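Local atomic coordinates of conserved hypothetical protein BT1257 (Bacteroides thetaiotaomicron, PDB entry 2FG1), a protein that probably removes ADP-ribose from modified thymidine in DNA by hydrolysis, as a macrodomain protein of the Poa1p-like group. Residues 77-89 and 97-110. Sequence-based numbering, arbitrary orientation. Where two conformers were deposited one is given.
Sequences LYVANMIGQHGIY and PIRYDAVRQCLKEV
The carbonyl O of P97 accepts the backbone N-H of H86 over 2.8 Å, a nearly straight bond, and a CA-H...O contact from Q85 adds to it. Two residues further on, R99 N reaches G84 O at 3.0 Å. Together the two bonds make a single beta bridge between Q85 and I98, just before helix 100-117 begins with R99 as its N-cap. The case illustrates how one antiparallel, non-hydrogen-bonded pair can pin a helix start to a strand end. This is a strand-loop-helix connection of the macrodomain: chain leaving an inner strand of the mixed sheet returns as a helix packed on one face, its part 100-110 nearly antiparallel to strand 77-85 (164°).

At the loop end the guanidinium group of R99 lies with one face beneath H86 CB, while NH2 comes to 3.6 Å from H86 CD2, the two planes turned 52° apart. NH1 donates to I98 O, which lies in the guanidinium plane, though NH1 stands above the I98 carbonyl plane; it also bonds P96 O. H86 ND1 is hydrogen-bonded to D30 OD2. Q85 runs alongside P97, NE2 bonding G87 O.

Back along the strand, toward M82, the bare CA of G84 lets A102 CB and V103 CG2 pack on it. C106 SG lies 3.3 Å from I83 O and packs on M82 CB. Selenomethionine M82, extended at chi2 (-171°), sets SE at 3.8 Å from both L107 CD2 and V110 CG2.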
# COMPACT_ATOMS: atom_id res chain seq x y z
N LEU A 77 -8.03 7.72 -10.19
CA LEU A 77 -6.89 6.90 -9.76
C LEU A 77 -6.09 7.56 -8.65
O LEU A 77 -5.60 8.69 -8.81
CB LEU A 77 -5.98 6.52 -10.94
CG LEU A 77 -4.79 5.57 -10.71
CD1 LEU A 77 -5.20 4.26 -10.07
CD2 LEU A 77 -4.07 5.31 -12.02
N TYR A 78 -5.97 6.85 -7.53
CA TYR A 78 -5.25 7.34 -6.36
C TYR A 78 -4.15 6.37 -6.00
O TYR A 78 -4.24 5.17 -6.30
CB TYR A 78 -6.19 7.49 -5.16
CG TYR A 78 -7.30 8.47 -5.41
CD1 TYR A 78 -7.20 9.80 -4.98
CD2 TYR A 78 -8.44 8.09 -6.11
CE1 TYR A 78 -8.23 10.71 -5.24
CE2 TYR A 78 -9.47 8.99 -6.37
CZ TYR A 78 -9.35 10.29 -5.93
OH TYR A 78 -10.37 11.18 -6.19
N VAL A 79 -3.12 6.88 -5.32
CA VAL A 79 -2.10 6.05 -4.69
C VAL A 79 -2.15 6.28 -3.19
O VAL A 79 -2.21 7.44 -2.75
CB VAL A 79 -0.68 6.36 -5.25
CG1 VAL A 79 0.41 5.60 -4.47
CG2 VAL A 79 -0.60 6.07 -6.74
N ALA A 80 -2.16 5.20 -2.42
CA ALA A 80 -2.14 5.27 -0.96
C ALA A 80 -0.75 4.93 -0.47
O ALA A 80 -0.30 3.78 -0.57
CB ALA A 80 -3.18 4.31 -0.39
N ASN A 81 -0.06 5.94 0.05
CA ASN A 81 1.26 5.76 0.67
C ASN A 81 1.01 5.35 2.12
O ASN A 81 0.61 6.17 2.93
CB ASN A 81 2.05 7.08 0.65
CG ASN A 81 2.40 7.57 -0.76
OD1 ASN A 81 2.63 6.80 -1.68
ND2 ASN A 81 2.54 8.90 -0.89
N MSE A 82 1.21 4.07 2.43
CA MSE A 82 0.84 3.50 3.73
C MSE A 82 2.08 3.29 4.57
O MSE A 82 2.93 2.49 4.20
CB MSE A 82 0.15 2.14 3.54
CG MSE A 82 -1.10 2.16 2.65
SE MSE A 82 -2.08 0.47 2.66
CE MSE A 82 -0.66 -0.73 2.07
N ILE A 83 2.19 3.97 5.71
CA ILE A 83 3.39 3.79 6.52
C ILE A 83 3.27 2.51 7.34
O ILE A 83 2.59 2.48 8.37
CB ILE A 83 3.70 5.01 7.41
CG1 ILE A 83 3.83 6.28 6.56
CG2 ILE A 83 4.99 4.76 8.20
CD1 ILE A 83 4.12 7.53 7.39
N GLY A 84 3.92 1.44 6.86
CA GLY A 84 3.73 0.11 7.43
C GLY A 84 4.99 -0.67 7.75
O GLY A 84 4.91 -1.86 8.07
N GLN A 85 6.13 -0.02 7.64
CA GLN A 85 7.37 -0.67 8.03
C GLN A 85 8.27 0.30 8.78
O GLN A 85 8.29 1.50 8.51
CB GLN A 85 8.07 -1.33 6.84
CG GLN A 85 8.79 -0.38 5.94
CD GLN A 85 9.56 -1.09 4.84
OE1 GLN A 85 8.96 -1.57 3.87
NE2 GLN A 85 10.89 -1.14 4.97
N HIS A 86 8.99 -0.25 9.75
CA HIS A 86 9.85 0.52 10.62
C HIS A 86 11.28 0.44 10.10
O HIS A 86 11.88 -0.63 10.09
CB HIS A 86 9.76 -0.02 12.04
CG HIS A 86 10.61 0.72 13.02
ND1 HIS A 86 10.52 2.08 13.21
CD2 HIS A 86 11.58 0.29 13.87
CE1 HIS A 86 11.38 2.45 14.14
NE2 HIS A 86 12.04 1.39 14.55
N GLY A 87 11.81 1.58 9.67
CA GLY A 87 13.14 1.64 9.08
C GLY A 87 13.18 0.93 7.74
O GLY A 87 12.14 0.56 7.18
N ILE A 88 14.39 0.76 7.22
CA ILE A 88 14.62 0.11 5.93
C ILE A 88 15.23 -1.28 6.14
O ILE A 88 14.94 -2.22 5.38
CB ILE A 88 15.54 0.99 5.02
CG1 ILE A 88 14.88 2.36 4.75
CG2 ILE A 88 15.87 0.27 3.71
CD1 ILE A 88 15.76 3.36 4.02
N TYR A 89 16.04 -1.42 7.19
CA TYR A 89 16.75 -2.66 7.49
C TYR A 89 16.26 -3.27 8.79
O TYR A 89 15.63 -2.59 9.60
CB TYR A 89 18.25 -2.41 7.58
CG TYR A 89 18.85 -1.76 6.35
CD1 TYR A 89 19.01 -2.48 5.16
CD2 TYR A 89 19.24 -0.42 6.37
CE1 TYR A 89 19.56 -1.88 4.03
CE2 TYR A 89 19.80 0.18 5.25
CZ TYR A 89 19.95 -0.55 4.09
OH TYR A 89 20.50 0.06 2.98
N PRO A 97 11.78 -5.08 9.04
CA PRO A 97 11.03 -3.81 9.10
C PRO A 97 9.50 -3.92 9.14
O PRO A 97 8.86 -3.05 9.74
CB PRO A 97 11.45 -3.07 7.82
CG PRO A 97 12.78 -3.65 7.47
CD PRO A 97 12.71 -5.10 7.89
N ILE A 98 8.92 -4.94 8.51
CA ILE A 98 7.46 -5.03 8.40
C ILE A 98 6.79 -4.93 9.78
O ILE A 98 7.27 -5.51 10.76
CB ILE A 98 7.02 -6.33 7.65
CG1 ILE A 98 5.56 -6.25 7.20
CG2 ILE A 98 7.23 -7.57 8.50
CD1 ILE A 98 5.27 -5.18 6.17
N ARG A 99 5.70 -4.18 9.85
CA ARG A 99 4.90 -4.11 11.07
C ARG A 99 3.46 -4.45 10.70
O ARG A 99 2.75 -3.62 10.11
CB ARG A 99 4.99 -2.73 11.71
CG ARG A 99 6.38 -2.39 12.28
CD ARG A 99 6.74 -3.30 13.45
NE ARG A 99 8.02 -2.95 14.07
CZ ARG A 99 9.21 -3.40 13.67
NH1 ARG A 99 9.31 -4.22 12.63
NH2 ARG A 99 10.31 -3.02 14.31
N TYR A 100 3.04 -5.67 10.99
CA TYR A 100 1.72 -6.16 10.56
C TYR A 100 0.59 -5.35 11.17
O TYR A 100 -0.40 -5.08 10.49
CB TYR A 100 1.54 -7.64 10.88
CG TYR A 100 2.45 -8.57 10.12
CD1 TYR A 100 2.21 -8.86 8.78
CD2 TYR A 100 3.55 -9.16 10.74
CE1 TYR A 100 3.05 -9.73 8.07
CE2 TYR A 100 4.39 -10.03 10.04
CZ TYR A 100 4.13 -10.30 8.71
OH TYR A 100 4.96 -11.15 8.02
N ASP A 101 0.73 -4.96 12.43
CA ASP A 101 -0.30 -4.13 13.07
C ASP A 101 -0.43 -2.76 12.41
O ASP A 101 -1.54 -2.24 12.20
CB ASP A 101 -0.10 -4.03 14.59
CG ASP A 101 1.28 -3.49 15.00
OD1 ASP A 101 2.26 -3.47 14.21
OD2 ASP A 101 1.41 -3.10 16.19
N ALA A 102 0.71 -2.18 12.03
CA ALA A 102 0.70 -0.92 11.30
C ALA A 102 0.02 -1.07 9.95
O ALA A 102 -0.81 -0.24 9.57
CB ALA A 102 2.12 -0.39 11.13
N VAL A 103 0.35 -2.13 9.21
CA VAL A 103 -0.28 -2.35 7.91
C VAL A 103 -1.79 -2.51 8.09
O VAL A 103 -2.55 -1.96 7.31
CB VAL A 103 0.31 -3.56 7.15
CG1 VAL A 103 -0.40 -3.76 5.81
CG2 VAL A 103 1.81 -3.35 6.92
N ARG A 104 -2.22 -3.24 9.11
CA ARG A 104 -3.65 -3.40 9.36
C ARG A 104 -4.31 -2.04 9.62
O ARG A 104 -5.37 -1.75 9.05
CB ARG A 104 -3.92 -4.35 10.51
CG ARG A 104 -5.41 -4.47 10.76
CD ARG A 104 -5.74 -5.34 11.94
NE ARG A 104 -5.36 -6.74 11.77
CZ ARG A 104 -6.12 -7.64 11.16
NH1 ARG A 104 -7.27 -7.29 10.57
NH2 ARG A 104 -5.71 -8.91 11.09
N GLN A 105 -3.68 -1.21 10.44
CA GLN A 105 -4.22 0.13 10.72
C GLN A 105 -4.31 0.95 9.43
O GLN A 105 -5.32 1.62 9.18
CB GLN A 105 -3.39 0.86 11.78
CG GLN A 105 -3.94 2.24 12.14
CD GLN A 105 -3.25 2.90 13.31
OE1 GLN A 105 -2.06 2.67 13.57
NE2 GLN A 105 -3.99 3.71 14.05
N CYS A 106 -3.28 0.87 8.60
CA CYS A 106 -3.31 1.54 7.30
C CYS A 106 -4.49 1.05 6.47
O CYS A 106 -5.21 1.85 5.86
CB CYS A 106 -2.03 1.26 6.52
SG CYS A 106 -0.50 1.94 7.21
N LEU A 107 -4.70 -0.27 6.43
CA LEU A 107 -5.76 -0.84 5.63
C LEU A 107 -7.15 -0.48 6.16
O LEU A 107 -8.08 -0.38 5.36
CB LEU A 107 -5.58 -2.36 5.47
CG LEU A 107 -4.40 -2.75 4.57
CD1 LEU A 107 -4.11 -4.26 4.67
CD2 LEU A 107 -4.63 -2.35 3.12
N LYS A 108 -7.28 -0.26 7.47
CA LYS A 108 -8.55 0.24 8.00
C LYS A 108 -8.88 1.61 7.38
O LYS A 108 -10.04 1.90 7.04
CB LYS A 108 -8.49 0.37 9.53
CG LYS A 108 -8.71 -0.93 10.30
CD LYS A 108 -8.84 -0.67 11.80
CE LYS A 108 -9.30 -1.88 12.58
NZ LYS A 108 -8.44 -3.07 12.41
N GLU A 109 -7.86 2.46 7.24
CA GLU A 109 -8.08 3.78 6.64
C GLU A 109 -8.35 3.67 5.14
O GLU A 109 -9.23 4.37 4.60
CB GLU A 109 -6.92 4.74 6.95
CG GLU A 109 -7.22 6.19 6.54
CD GLU A 109 -6.15 7.17 6.94
OE1 GLU A 109 -5.31 6.85 7.81
OE2 GLU A 109 -6.15 8.30 6.40
N VAL A 110 -7.64 2.77 4.46
CA VAL A 110 -7.91 2.50 3.06
C VAL A 110 -9.34 1.98 2.87
O VAL A 110 -10.01 2.34 1.90
CB VAL A 110 -6.88 1.51 2.47
CG1 VAL A 110 -7.28 1.06 1.07
CG2 VAL A 110 -5.49 2.18 2.45